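Local coordinates for protein thiamine-monophosphate kinase (PDB 1VQV) that probably catalyses the ATP-dependent phosphorylation of thiamine monophosphate to thiamine diphosphate, the active form of vitamin B1, at residues Gly10-Asp13 with Leu14-Thr18; Ile102-Lys105 with Arg106-Phe110; Tyr194-His197 with Ile198-Tyr201; Glu228-Ser231 with Glu232-Pro235; Tyr247-Pro251 with Ile252-Leu256. All blocks are in the same frame, centred on the assembly; numbering follows the deposited sequence.

Interaction 1: residues Gly10-Asp13 with Leu14-Thr18; sequences GLID and LIKKT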
loop_
_atom_site.group_PDB
_atom_site.type_symbol
_atom_site.label_atom_id
_atom_site.label_comp_id
_atom_site.label_asym_id
_atom_site.label_seq_id
_atom_site.Cartn_x
_atom_site.Cartn_y
_atom_site.Cartn_z
ATOM N N GLY B 10 -2.820 -11.974 19.373
ATOM C CA GLY B 10 -2.430 -10.832 20.189
ATOM C C GLY B 10 -2.121 -9.503 19.511
ATOM O O GLY B 10 -2.644 -8.472 19.947
ATOM N N LEU B 11 -1.302 -9.504 18.458
ATOM C CA LEU B 11 -0.930 -8.247 17.807
ATOM C C LEU B 11 -2.054 -7.473 17.140
ATOM O O LEU B 11 -2.176 -6.252 17.303
ATOM C CB LEU B 11 0.184 -8.486 16.788
ATOM C CG LEU B 11 0.794 -7.187 16.254
ATOM C CD1 LEU B 11 1.140 -6.262 17.430
ATOM C CD2 LEU B 11 2.041 -7.502 15.437
ATOM N N ILE B 12 -2.861 -8.180 16.364
ATOM C CA ILE B 12 -3.961 -7.533 15.671
ATOM C C ILE B 12 -5.032 -7.071 16.631
ATOM O O ILE B 12 -5.678 -6.050 16.408
ATOM C CB ILE B 12 -4.589 -8.465 14.680
ATOM C CG1 ILE B 12 -3.726 -9.730 14.575
ATOM C CG2 ILE B 12 -4.729 -7.744 13.339
ATOM C CD1 ILE B 12 -4.253 -10.788 13.618
ATOM N N ASP B 13 -5.213 -7.815 17.712
ATOM C CA ASP B 13 -6.217 -7.457 18.699
ATOM C C ASP B 13 -5.871 -6.114 19.360
ATOM O O ASP B 13 -6.761 -5.409 19.844
ATOM C CB ASP B 13 -6.334 -8.583 19.744
ATOM C CG ASP B 13 -7.311 -9.702 19.313
ATOM O OD1 ASP B 13 -7.183 -10.242 18.177
ATOM O OD2 ASP B 13 -8.210 -10.044 20.126
ATOM N N LEU B 14 -4.583 -5.761 19.355
ATOM C CA LEU B 14 -4.112 -4.515 19.957
ATOM C C LEU B 14 -4.277 -3.316 19.041
ATOM O O LEU B 14 -4.670 -2.218 19.474
ATOM C CB LEU B 14 -2.642 -4.640 20.328
ATOM C CG LEU B 14 -2.440 -4.741 21.827
ATOM C CD1 LEU B 14 -3.379 -5.810 22.400
ATOM C CD2 LEU B 14 -0.980 -5.067 22.112
ATOM N N ILE B 15 -3.946 -3.533 17.775
ATOM C CA ILE B 15 -4.052 -2.489 16.786
ATOM C C ILE B 15 -5.513 -2.122 16.667
ATOM O O ILE B 15 -5.889 -0.972 16.907
ATOM C CB ILE B 15 -3.530 -2.964 15.428
ATOM C CG1 ILE B 15 -2.081 -3.435 15.578
ATOM C CG2 ILE B 15 -3.669 -1.852 14.406
ATOM C CD1 ILE B 15 -1.413 -3.779 14.276
ATOM N N LYS B 16 -6.350 -3.095 16.307
ATOM C CA LYS B 16 -7.777 -2.816 16.187
ATOM C C LYS B 16 -8.192 -2.076 17.444
ATOM O O LYS B 16 -8.800 -1.012 17.369
ATOM C CB LYS B 16 -8.575 -4.106 16.050
ATOM C CG LYS B 16 -8.258 -4.864 14.777
ATOM C CD LYS B 16 -9.183 -6.056 14.581
ATOM C CE LYS B 16 -8.688 -6.950 13.458
ATOM N NZ LYS B 16 -9.753 -7.921 13.041
ATOM N N LYS B 17 -7.835 -2.634 18.596
ATOM C CA LYS B 17 -8.164 -2.009 19.863
ATOM C C LYS B 17 -7.728 -0.531 19.885
ATOM O O LYS B 17 -8.569 0.365 20.034
ATOM C CB LYS B 17 -7.483 -2.766 21.011
ATOM C CG LYS B 17 -7.567 -2.060 22.365
ATOM C CD LYS B 17 -9.015 -1.853 22.819
ATOM C CE LYS B 17 -9.091 -0.916 24.031
ATOM N NZ LYS B 17 -10.486 -0.584 24.469
ATOM N N THR B 18 -6.416 -0.306 19.728
ATOM C CA THR B 18 -5.813 1.033 19.738
ATOM C C THR B 18 -6.600 2.036 18.884
ATOM O O THR B 18 -6.852 3.165 19.308
ATOM C CB THR B 18 -4.315 0.984 19.255
ATOM O OG1 THR B 18 -3.492 0.502 20.321
ATOM C CG2 THR B 18 -3.803 2.372 18.843
#
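Leu11 O receives two backbone N-H groups from the following turn: Ile15 N at 3.3 Å, four residues on, and Leu14 N, three residues on, at 3.2 Å. The i to i+4 ladder continues with Lys16 N to Ile12 O at 3.0 Å and Lys17 N to Asp13 O at 3.2 Å, while the bond from Leu14 N to Gly10 O is weak. Residues 10-18 therefore form one unbroken run of helix 8-19. Along its outer side, Ile12 and Lys16 lie alongside each other one turn apart and point the same way, with Ile12 CG2 meeting Lys16 CE at 4.0 Å. Lys16 has CG beside its own backbone N (chi1 -64°) and an extended chain, which brings CE level with the isoleucine branch and leaves the ammonium beyond it. A lysine suits this edge because its chain is aliphatic and carries charge only at its end. The helix is amphipathic and belongs to the dimer interface. Leu11 and Ile15 pack on Ile120 of the second subunit and Leu14 on its Val94, whereas Leu3 and Leu6 of the same chain meet Leu11 and Leu14 respectively. Thr18 OG1 turns back to Leu14 O at 3.1 Å, and Thr18 N reaches the same oxygen from the opposite face of the carbonyl plane.

Interaction 2: residues Ile102-Lys105 with Arg106-Phe110; sequences IGVK and RACEF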
loop_
_atom_site.group_PDB
_atom_site.type_symbol
_atom_site.label_atom_id
_atom_site.label_comp_id
_atom_site.label_asym_id
_atom_site.label_seq_id
_atom_site.Cartn_x
_atom_site.Cartn_y
_atom_site.Cartn_z
ATOM N N ILE B 102 7.037 -6.978 -16.061
ATOM C CA ILE B 102 6.558 -7.679 -17.246
ATOM C C ILE B 102 5.439 -8.569 -16.734
ATOM O O ILE B 102 4.332 -8.573 -17.268
ATOM C CB ILE B 102 7.673 -8.583 -17.868
ATOM C CG1 ILE B 102 8.720 -7.718 -18.576
ATOM C CG2 ILE B 102 7.059 -9.604 -18.832
ATOM C CD1 ILE B 102 9.875 -8.509 -19.195
ATOM N N GLY B 103 5.748 -9.311 -15.676
ATOM C CA GLY B 103 4.771 -10.192 -15.072
ATOM C C GLY B 103 3.574 -9.424 -14.536
ATOM O O GLY B 103 2.452 -9.920 -14.566
ATOM N N VAL B 104 3.815 -8.212 -14.043
ATOM C CA VAL B 104 2.755 -7.370 -13.508
ATOM C C VAL B 104 1.856 -6.928 -14.651
ATOM O O VAL B 104 0.637 -6.967 -14.537
ATOM C CB VAL B 104 3.346 -6.110 -12.783
ATOM C CG1 VAL B 104 2.301 -5.011 -12.660
ATOM C CG2 VAL B 104 3.836 -6.485 -11.396
ATOM N N LYS B 105 2.465 -6.514 -15.757
ATOM C CA LYS B 105 1.706 -6.057 -16.914
ATOM C C LYS B 105 0.789 -7.173 -17.413
ATOM O O LYS B 105 -0.369 -6.941 -17.764
ATOM C CB LYS B 105 2.657 -5.637 -18.042
ATOM C CG LYS B 105 1.971 -4.941 -19.204
ATOM C CD LYS B 105 2.796 -5.058 -20.478
ATOM C CE LYS B 105 2.109 -4.391 -21.671
ATOM N NZ LYS B 105 2.796 -4.711 -22.968
ATOM N N ARG B 106 1.327 -8.388 -17.440
ATOM C CA ARG B 106 0.595 -9.558 -17.897
ATOM C C ARG B 106 -0.587 -9.890 -16.986
ATOM O O ARG B 106 -1.623 -10.344 -17.459
ATOM C CB ARG B 106 1.546 -10.760 -17.996
ATOM C CG ARG B 106 2.520 -10.693 -19.169
ATOM C CD ARG B 106 3.522 -11.835 -19.122
ATOM N NE ARG B 106 4.406 -11.833 -20.286
ATOM C CZ ARG B 106 5.519 -12.557 -20.393
ATOM N NH1 ARG B 106 5.894 -13.353 -19.400
ATOM N NH2 ARG B 106 6.262 -12.472 -21.494
ATOM N N ALA B 107 -0.434 -9.665 -15.684
ATOM C CA ALA B 107 -1.505 -9.946 -14.739
ATOM C C ALA B 107 -2.625 -8.922 -14.889
ATOM O O ALA B 107 -3.816 -9.258 -14.804
ATOM C CB ALA B 107 -0.964 -9.932 -13.328
ATOM N N CYS B 108 -2.230 -7.671 -15.110
ATOM C CA CYS B 108 -3.180 -6.587 -15.280
ATOM C C CYS B 108 -3.945 -6.782 -16.585
ATOM O O CYS B 108 -5.165 -6.609 -16.622
ATOM C CB CYS B 108 -2.456 -5.239 -15.284
ATOM S SG CYS B 108 -1.797 -4.726 -13.681
ATOM N N GLU B 109 -3.233 -7.155 -17.652
ATOM C CA GLU B 109 -3.878 -7.382 -18.939
ATOM C C GLU B 109 -4.918 -8.470 -18.781
ATOM O O GLU B 109 -6.025 -8.377 -19.312
ATOM C CB GLU B 109 -2.868 -7.828 -19.991
ATOM C CG GLU B 109 -1.792 -6.807 -20.245
ATOM C CD GLU B 109 -0.782 -7.243 -21.297
ATOM O OE1 GLU B 109 -0.407 -8.444 -21.321
ATOM O OE2 GLU B 109 -0.353 -6.368 -22.086
ATOM N N PHE B 110 -4.558 -9.497 -18.029
ATOM C CA PHE B 110 -5.442 -10.617 -17.804
ATOM C C PHE B 110 -6.676 -10.262 -16.992
ATOM O O PHE B 110 -7.795 -10.429 -17.465
ATOM C CB PHE B 110 -4.687 -11.745 -17.093
ATOM C CG PHE B 110 -5.463 -13.022 -17.019
ATOM C CD1 PHE B 110 -5.628 -13.807 -18.157
ATOM C CD2 PHE B 110 -6.082 -13.411 -15.840
ATOM C CE1 PHE B 110 -6.398 -14.950 -18.122
ATOM C CE2 PHE B 110 -6.859 -14.558 -15.796
ATOM C CZ PHE B 110 -7.017 -15.327 -16.940
#
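Ile102 CG2 sits over the centre of one face of the Arg106 guanidinium, 3.7 Å from Arg106 CZ. The two side chains run alongside each other from successive turns, and the Arg106 chain, extended from CG to NE, carries its flat end out level with the isoleucine methyl. Arginine suits the place because its planar group can lie on a hydrocarbon while its N-H groups remain at the rim. A phosphate ion, probably from the crystallisation liquor, lies about 4 Å from the side chain (nearest atoms). Three residues on, Lys105 and Glu109 cross obliquely and form a long salt bridge, Lys105 NZ to Glu109 OE2 at 3.7 Å, probably a modest attraction at this exposed edge. On the inner side, Val104 CG1 and Cys108 SG touch at 4.2 Å. Backbone bonds set this spacing, among them Arg106 N to Ile102 O and Cys108 N to Val104 O, each 3.0 Å. Further out, Trp62 and Ile65 of helix 57-73 pack on Ala107, whose small side chain allows close approach, and Thr18 and Leu19 of the second subunit meet Ile102 and Val104 respectively. Helix 94-111 is the connection in a beta-alpha-beta crossover between the parallel strands 77-88 and 114-122 of the PurM-like N-terminal domain.

Interaction 3: residues Tyr194-His197 with Ile198-Tyr201; sequences YVKH and IQKY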
loop_
_atom_site.group_PDB
_atom_site.type_symbol
_atom_site.label_atom_id
_atom_site.label_comp_id
_atom_site.label_asym_id
_atom_site.label_seq_id
_atom_site.Cartn_x
_atom_site.Cartn_y
_atom_site.Cartn_z
ATOM N N TYR B 194 -15.110 -16.562 -11.212
ATOM C CA TYR B 194 -16.164 -16.873 -10.250
ATOM C C TYR B 194 -16.862 -15.600 -9.787
ATOM O O TYR B 194 -17.745 -15.644 -8.923
ATOM C CB TYR B 194 -15.576 -17.527 -9.006
ATOM C CG TYR B 194 -15.463 -19.017 -9.048
ATOM C CD1 TYR B 194 -14.552 -19.642 -9.886
ATOM C CD2 TYR B 194 -16.273 -19.810 -8.232
ATOM C CE1 TYR B 194 -14.446 -21.018 -9.915
ATOM C CE2 TYR B 194 -16.179 -21.185 -8.253
ATOM C CZ TYR B 194 -15.265 -21.785 -9.094
ATOM O OH TYR B 194 -15.182 -23.155 -9.101
ATOM N N VAL B 195 -16.457 -14.461 -10.332
ATOM C CA VAL B 195 -17.055 -13.222 -9.882
ATOM C C VAL B 195 -18.559 -13.220 -10.040
ATOM O O VAL B 195 -19.270 -13.041 -9.054
ATOM C CB VAL B 195 -16.400 -11.986 -10.572
ATOM C CG1 VAL B 195 -17.364 -10.809 -10.621
ATOM C CG2 VAL B 195 -15.165 -11.567 -9.769
ATOM N N LYS B 196 -19.048 -13.445 -11.257
ATOM C CA LYS B 196 -20.492 -13.471 -11.506
ATOM C C LYS B 196 -21.230 -14.412 -10.553
ATOM O O LYS B 196 -22.257 -14.056 -9.977
ATOM C CB LYS B 196 -20.756 -13.898 -12.943
ATOM C CG LYS B 196 -20.057 -13.037 -13.964
ATOM C CD LYS B 196 -20.555 -11.601 -13.903
ATOM C CE LYS B 196 -20.089 -10.823 -15.118
ATOM N NZ LYS B 196 -20.560 -11.483 -16.361
ATOM N N HIS B 197 -20.698 -15.616 -10.385
ATOM C CA HIS B 197 -21.336 -16.583 -9.516
ATOM C C HIS B 197 -21.377 -16.135 -8.068
ATOM O O HIS B 197 -22.401 -16.255 -7.414
ATOM C CB HIS B 197 -20.636 -17.943 -9.593
ATOM C CG HIS B 197 -21.342 -19.012 -8.822
ATOM N ND1 HIS B 197 -22.464 -19.653 -9.300
ATOM C CD2 HIS B 197 -21.137 -19.490 -7.571
ATOM C CE1 HIS B 197 -22.921 -20.478 -8.377
ATOM N NE2 HIS B 197 -22.133 -20.398 -7.319
ATOM N N ILE B 198 -20.259 -15.621 -7.571
ATOM C CA ILE B 198 -20.182 -15.186 -6.176
ATOM C C ILE B 198 -20.969 -13.907 -5.878
ATOM O O ILE B 198 -21.584 -13.789 -4.813
ATOM C CB ILE B 198 -18.719 -14.974 -5.753
ATOM C CG1 ILE B 198 -17.942 -16.288 -5.900
ATOM C CG2 ILE B 198 -18.660 -14.465 -4.329
ATOM C CD1 ILE B 198 -18.425 -17.414 -5.008
ATOM N N GLN B 199 -20.932 -12.965 -6.820
ATOM C CA GLN B 199 -21.628 -11.687 -6.695
ATOM C C GLN B 199 -23.118 -11.901 -6.929
ATOM O O GLN B 199 -23.873 -10.938 -7.067
ATOM C CB GLN B 199 -21.108 -10.656 -7.737
ATOM C CG GLN B 199 -21.709 -10.793 -9.172
ATOM C CD GLN B 199 -21.246 -9.713 -10.195
ATOM O OE1 GLN B 199 -20.049 -9.552 -10.474
ATOM N NE2 GLN B 199 -22.211 -8.994 -10.768
ATOM N N LYS B 200 -23.547 -13.158 -6.960
ATOM C CA LYS B 200 -24.944 -13.460 -7.243
ATOM C C LYS B 200 -25.561 -14.597 -6.452
ATOM O O LYS B 200 -26.774 -14.624 -6.258
ATOM C CB LYS B 200 -25.087 -13.764 -8.733
ATOM C CG LYS B 200 -26.442 -14.280 -9.180
ATOM C CD LYS B 200 -27.348 -13.157 -9.674
ATOM C CE LYS B 200 -28.473 -13.728 -10.524
ATOM N NZ LYS B 200 -27.894 -14.582 -11.599
ATOM N N TYR B 201 -24.743 -15.531 -5.988
ATOM C CA TYR B 201 -25.288 -16.667 -5.267
ATOM C C TYR B 201 -24.676 -16.972 -3.922
ATOM O O TYR B 201 -25.257 -17.706 -3.127
ATOM C CB TYR B 201 -25.212 -17.918 -6.150
ATOM C CG TYR B 201 -26.227 -17.924 -7.267
ATOM C CD1 TYR B 201 -25.835 -17.850 -8.603
ATOM C CD2 TYR B 201 -27.594 -17.962 -6.980
ATOM C CE1 TYR B 201 -26.787 -17.808 -9.620
ATOM C CE2 TYR B 201 -28.542 -17.922 -7.979
ATOM C CZ TYR B 201 -28.140 -17.842 -9.290
ATOM O OH TYR B 201 -29.083 -17.759 -10.275
#
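Ile198 N bonds to Tyr194 O at 2.9 Å, Gln199 N to Val195 O at 2.8 Å and Tyr201 N to His197 O at 2.8 Å, winding the chain from Val195 onward into a short helix. One turn apart, His197 and Tyr201 cross at about a right angle. Tyr201 CB stands over a face of the imidazole in a CH-pi contact, 4.3 Å from the His197 ring centroid and offset toward its rim, and the two ring planes are inclined at 41°. With CG opposite its backbone N (chi1 -174°), His197 swings its ring beside the carbonyl carbon, close to where Tyr201 returns. Its NE2 is hydrogen-bonded to His268 NE2. The helix thereby lies against strand 263-268 of the larger mixed sheet, where Phe266 meets both Tyr194 and Ile198. A leucine in place of His197 would probably leave His268 NE2 without this mate and deprive Tyr201 CB of its aromatic face. Tyr194 CB packs on Ile198 CG1 at 4.1 Å, an apolar pair suited to the buried side, while the phenol end of Tyr194 is satisfied by Asp278. On the outer side, Lys196 and Gln199 lie alongside each other, Lys196 CD reaching Gln199 OE1 at 4.0 Å.

Interaction 4: residues Glu228-Ser231 with Glu232-Pro235; sequences EILS and EKLP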
loop_
_atom_site.group_PDB
_atom_site.type_symbol
_atom_site.label_atom_id
_atom_site.label_comp_id
_atom_site.label_asym_id
_atom_site.label_seq_id
_atom_site.Cartn_x
_atom_site.Cartn_y
_atom_site.Cartn_z
ATOM N N GLU B 228 -19.889 -28.434 8.717
ATOM C CA GLU B 228 -19.548 -29.851 8.671
ATOM C C GLU B 228 -18.971 -30.211 7.303
ATOM O O GLU B 228 -19.666 -30.116 6.283
ATOM C CB GLU B 228 -20.792 -30.702 8.919
ATOM C CG GLU B 228 -21.645 -30.261 10.098
ATOM C CD GLU B 228 -22.911 -31.096 10.233
ATOM O OE1 GLU B 228 -23.386 -31.641 9.203
ATOM O OE2 GLU B 228 -23.429 -31.187 11.368
ATOM N N ILE B 229 -17.717 -30.662 7.297
ATOM C CA ILE B 229 -17.010 -31.030 6.066
ATOM C C ILE B 229 -16.673 -32.527 6.004
ATOM O O ILE B 229 -16.280 -33.129 6.998
ATOM C CB ILE B 229 -15.678 -30.227 5.948
ATOM C CG1 ILE B 229 -15.960 -28.721 5.865
ATOM C CG2 ILE B 229 -14.888 -30.671 4.727
ATOM C CD1 ILE B 229 -14.688 -27.878 5.945
ATOM N N LEU B 230 -16.818 -33.119 4.823
ATOM C CA LEU B 230 -16.509 -34.535 4.609
ATOM C C LEU B 230 -15.176 -34.661 3.869
ATOM O O LEU B 230 -15.065 -34.319 2.684
ATOM C CB LEU B 230 -17.625 -35.203 3.808
ATOM C CG LEU B 230 -18.996 -35.232 4.499
ATOM C CD1 LEU B 230 -20.019 -35.830 3.541
ATOM C CD2 LEU B 230 -18.928 -36.045 5.799
ATOM N N SER B 231 -14.165 -35.150 4.579
ATOM C CA SER B 231 -12.820 -35.290 4.028
ATOM C C SER B 231 -12.744 -35.936 2.652
ATOM O O SER B 231 -11.879 -35.571 1.860
ATOM C CB SER B 231 -11.943 -36.088 4.988
ATOM O OG SER B 231 -12.239 -37.468 4.895
ATOM N N GLU B 232 -13.635 -36.888 2.369
ATOM C CA GLU B 232 -13.626 -37.583 1.082
ATOM C C GLU B 232 -14.407 -36.883 -0.035
ATOM O O GLU B 232 -14.723 -37.480 -1.073
ATOM C CB GLU B 232 -14.100 -39.037 1.256
ATOM C CG GLU B 232 -15.515 -39.249 1.836
ATOM C CD GLU B 232 -16.576 -39.522 0.758
ATOM O OE1 GLU B 232 -16.272 -40.262 -0.222
ATOM O OE2 GLU B 232 -17.715 -39.008 0.902
ATOM N N LYS B 233 -14.691 -35.604 0.189
ATOM C CA LYS B 233 -15.396 -34.761 -0.766
ATOM C C LYS B 233 -14.402 -33.699 -1.236
ATOM O O LYS B 233 -14.551 -33.114 -2.307
ATOM C CB LYS B 233 -16.582 -34.096 -0.085
ATOM C CG LYS B 233 -17.887 -34.813 -0.292
ATOM C CD LYS B 233 -18.948 -34.227 0.628
ATOM C CE LYS B 233 -20.362 -34.365 0.050
ATOM N NZ LYS B 233 -21.333 -33.571 0.868
ATOM N N LEU B 234 -13.389 -33.470 -0.405
ATOM C CA LEU B 234 -12.320 -32.511 -0.653
ATOM C C LEU B 234 -11.672 -32.760 -2.011
ATOM O O LEU B 234 -11.211 -33.867 -2.297
ATOM C CB LEU B 234 -11.281 -32.617 0.471
ATOM C CG LEU B 234 -11.349 -31.626 1.645
ATOM C CD1 LEU B 234 -12.774 -31.317 2.021
ATOM C CD2 LEU B 234 -10.594 -32.195 2.832
ATOM N N PRO B 235 -11.645 -31.725 -2.870
ATOM C CA PRO B 235 -11.072 -31.766 -4.222
ATOM C C PRO B 235 -9.561 -31.901 -4.217
ATOM O O PRO B 235 -8.830 -30.996 -3.815
ATOM C CB PRO B 235 -11.543 -30.455 -4.837
ATOM C CG PRO B 235 -11.581 -29.543 -3.652
ATOM C CD PRO B 235 -12.196 -30.391 -2.574
#
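Ile229 and Leu234 cross at about a right angle, with the branch methyl Ile229 CG2 set 3.5 Å from Leu234 CD1. The isoleucine has CG2 opposite its backbone N and CG1 beside it (chi1 -62°), which leaves CG2 as the branch that receives the leucine. Both residues are buried, and their branched hydrocarbon ends suit a place bordered by Ile282 of strand 280-286 and by Leu212. Leu234 continues the apolar layer to Ala255 and Leu256 of helix 251-256. The next pair, Leu230 and Lys233, is more exposed, and here the side chains cross at a slant. Lys233 CD lies 3.5 Å from Leu230 CD1 and 3.6 Å from Leu230 CB, so the aliphatic chain makes the closest approach, with NZ also near the leucine methyl. The Lys233 chain, extended beyond CG, brings NZ to a salt bridge with Glu281 OE2. The amphipathic lysine thus both covers Leu230 and serves as a charge partner. Ser231 OG is hydrogen-bonded to Asp294 OD1, a polar tie from the turn to the residue just after strand 291-293 of the same chain. The bend is closed by Lys233 N to Leu230 O at 2.8 Å, and weakly by Leu234 N to Ser231 O at 3.4 Å. With Ser231 and Glu232 at its corners, Leu230-Lys233 is a type I beta turn, leading the chain out of strand 226-229 of the larger mixed sheet.

Interaction 5: residues Tyr247-Pro251 with Ile252-Leu256; sequences YGKNP and IEYAL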
loop_
_atom_site.group_PDB
_atom_site.type_symbol
_atom_site.label_atom_id
_atom_site.label_comp_id
_atom_site.label_asym_id
_atom_site.label_seq_id
_atom_site.Cartn_x
_atom_site.Cartn_y
_atom_site.Cartn_z
ATOM N N TYR B 247 6.457 -38.725 -2.060
ATOM C CA TYR B 247 7.153 -38.286 -0.843
ATOM C C TYR B 247 6.412 -38.822 0.360
ATOM O O TYR B 247 6.566 -38.322 1.475
ATOM C CB TYR B 247 7.249 -36.754 -0.764
ATOM C CG TYR B 247 7.990 -36.179 -1.940
ATOM C CD1 TYR B 247 7.362 -36.071 -3.182
ATOM C CD2 TYR B 247 9.347 -35.866 -1.853
ATOM C CE1 TYR B 247 8.056 -35.683 -4.308
ATOM C CE2 TYR B 247 10.065 -35.472 -2.982
ATOM C CZ TYR B 247 9.414 -35.388 -4.211
ATOM O OH TYR B 247 10.117 -35.053 -5.346
ATOM N N GLY B 248 5.602 -39.849 0.103
ATOM C CA GLY B 248 4.822 -40.503 1.144
ATOM C C GLY B 248 4.163 -39.580 2.150
ATOM O O GLY B 248 4.654 -39.406 3.271
ATOM N N LYS B 249 3.041 -38.983 1.766
ATOM C CA LYS B 249 2.338 -38.085 2.678
ATOM C C LYS B 249 0.835 -38.221 2.499
ATOM O O LYS B 249 0.384 -38.893 1.567
ATOM C CB LYS B 249 2.791 -36.646 2.435
ATOM C CG LYS B 249 4.221 -36.428 2.833
ATOM C CD LYS B 249 4.617 -34.977 2.689
ATOM C CE LYS B 249 5.873 -34.673 3.499
ATOM N NZ LYS B 249 5.615 -34.818 4.963
ATOM N N ASN B 250 0.058 -37.602 3.386
ATOM C CA ASN B 250 -1.393 -37.711 3.269
ATOM C C ASN B 250 -2.021 -36.549 2.529
ATOM O O ASN B 250 -2.087 -35.424 3.035
ATOM C CB ASN B 250 -2.071 -37.842 4.634
ATOM C CG ASN B 250 -3.583 -37.979 4.510
ATOM O OD1 ASN B 250 -4.089 -38.830 3.774
ATOM N ND2 ASN B 250 -4.310 -37.135 5.222
ATOM N N PRO B 251 -2.513 -36.816 1.314
ATOM C CA PRO B 251 -3.136 -35.760 0.526
ATOM C C PRO B 251 -4.122 -34.966 1.350
ATOM O O PRO B 251 -4.141 -33.739 1.273
ATOM C CB PRO B 251 -3.794 -36.525 -0.623
ATOM C CG PRO B 251 -4.006 -37.906 -0.052
ATOM C CD PRO B 251 -2.729 -38.134 0.695
ATOM N N ILE B 252 -4.917 -35.652 2.170
ATOM C CA ILE B 252 -5.920 -34.968 2.982
ATOM C C ILE B 252 -5.318 -33.953 3.942
ATOM O O ILE B 252 -5.821 -32.838 4.082
ATOM C CB ILE B 252 -6.775 -35.975 3.776
ATOM C CG1 ILE B 252 -7.421 -36.975 2.810
ATOM C CG2 ILE B 252 -7.871 -35.238 4.564
ATOM C CD1 ILE B 252 -8.453 -36.357 1.888
ATOM N N GLU B 253 -4.239 -34.333 4.605
ATOM C CA GLU B 253 -3.586 -33.427 5.545
ATOM C C GLU B 253 -3.199 -32.140 4.799
ATOM O O GLU B 253 -3.086 -31.061 5.388
ATOM C CB GLU B 253 -2.357 -34.118 6.136
ATOM C CG GLU B 253 -1.891 -33.551 7.452
ATOM C CD GLU B 253 -0.513 -32.922 7.339
ATOM O OE1 GLU B 253 0.394 -33.584 6.765
ATOM O OE2 GLU B 253 -0.338 -31.774 7.829
ATOM N N TYR B 254 -3.012 -32.259 3.489
ATOM C CA TYR B 254 -2.655 -31.103 2.673
ATOM C C TYR B 254 -3.886 -30.291 2.299
ATOM O O TYR B 254 -3.832 -29.064 2.243
ATOM C CB TYR B 254 -1.916 -31.544 1.402
ATOM C CG TYR B 254 -0.431 -31.734 1.602
ATOM C CD1 TYR B 254 0.049 -32.605 2.584
ATOM C CD2 TYR B 254 0.498 -31.026 0.830
ATOM C CE1 TYR B 254 1.410 -32.768 2.798
ATOM C CE2 TYR B 254 1.868 -31.180 1.035
ATOM C CZ TYR B 254 2.319 -32.053 2.023
ATOM O OH TYR B 254 3.670 -32.207 2.260
ATOM N N ALA B 255 -4.996 -30.975 2.046
ATOM C CA ALA B 255 -6.225 -30.288 1.685
ATOM C C ALA B 255 -6.793 -29.519 2.883
ATOM O O ALA B 255 -7.318 -28.414 2.731
ATOM C CB ALA B 255 -7.255 -31.286 1.159
ATOM N N LEU B 256 -6.684 -30.095 4.073
ATOM C CA LEU B 256 -7.204 -29.445 5.266
ATOM C C LEU B 256 -6.243 -28.382 5.801
ATOM O O LEU B 256 -6.664 -27.329 6.296
ATOM C CB LEU B 256 -7.491 -30.497 6.345
ATOM C CG LEU B 256 -8.574 -31.514 5.964
ATOM C CD1 LEU B 256 -8.505 -32.737 6.864
ATOM C CD2 LEU B 256 -9.931 -30.839 6.034
#
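Lys249 and Tyr254 both have CG beside the backbone N, opposite the carbonyl carbon (chi1 -68° and -85°), and these torsions bring the lysine chain obliquely across the outer end of the phenol. Lys249 CD comes 3.8 Å from Tyr254 CZ, and Lys249 CB lies 4.1 Å from Tyr254 CE1. The contact spans a helix-loop-helix junction: Gly248, with positive phi, is the C-prime residue of the Schellman motif ending helix 238-246, and Asn250 occupies the N-cap position of helix 251-256. Proline suits the first turn at Pro251, since an N-terminal helical residue need not offer an N-H to a preceding carbonyl. Asn250 O accepts a weak bond from Glu253 N at 2.9 Å. Tyr254 is buried between helices: its ring packs on Leu240 and Tyr243, makes a cation-pi contact with Arg161, and its OH is hydrogen-bonded to Glu165 OE1. Were Tyr254 a phenylalanine, the hydroxyl would be gone, and Glu165 OE1 would probably be left without this partner. Glu253, one residue earlier, reaches Arg161 in a long, weak ion pair. The backbone beneath the tyrosine is fastened by Ala255 N donating to Pro251 O at 3.0 Å.

In the fold
Interactions 4 and 5 are direct neighbours, their centres 13 Å apart: Leu234 CD2 meets Leu256 CD2 at 3.5 Å, joining the turn after strand 226-229 to helix 251-256, away from the known ligand sites. Interactions 1 and 2 lie 35 Å apart, centre to centre, within one chain, yet both face the second subunit, where Thr18 of one chain packs on the ATP-binding Tyr101 of the other. Interaction 1 also approaches its own chain's site, the side chain of Lys16 being about 8 Å from that of ATP-binding Arg142. In interaction 3, the Tyr194 side chain is about 10 Å from that of the magnesium ligand Asp207.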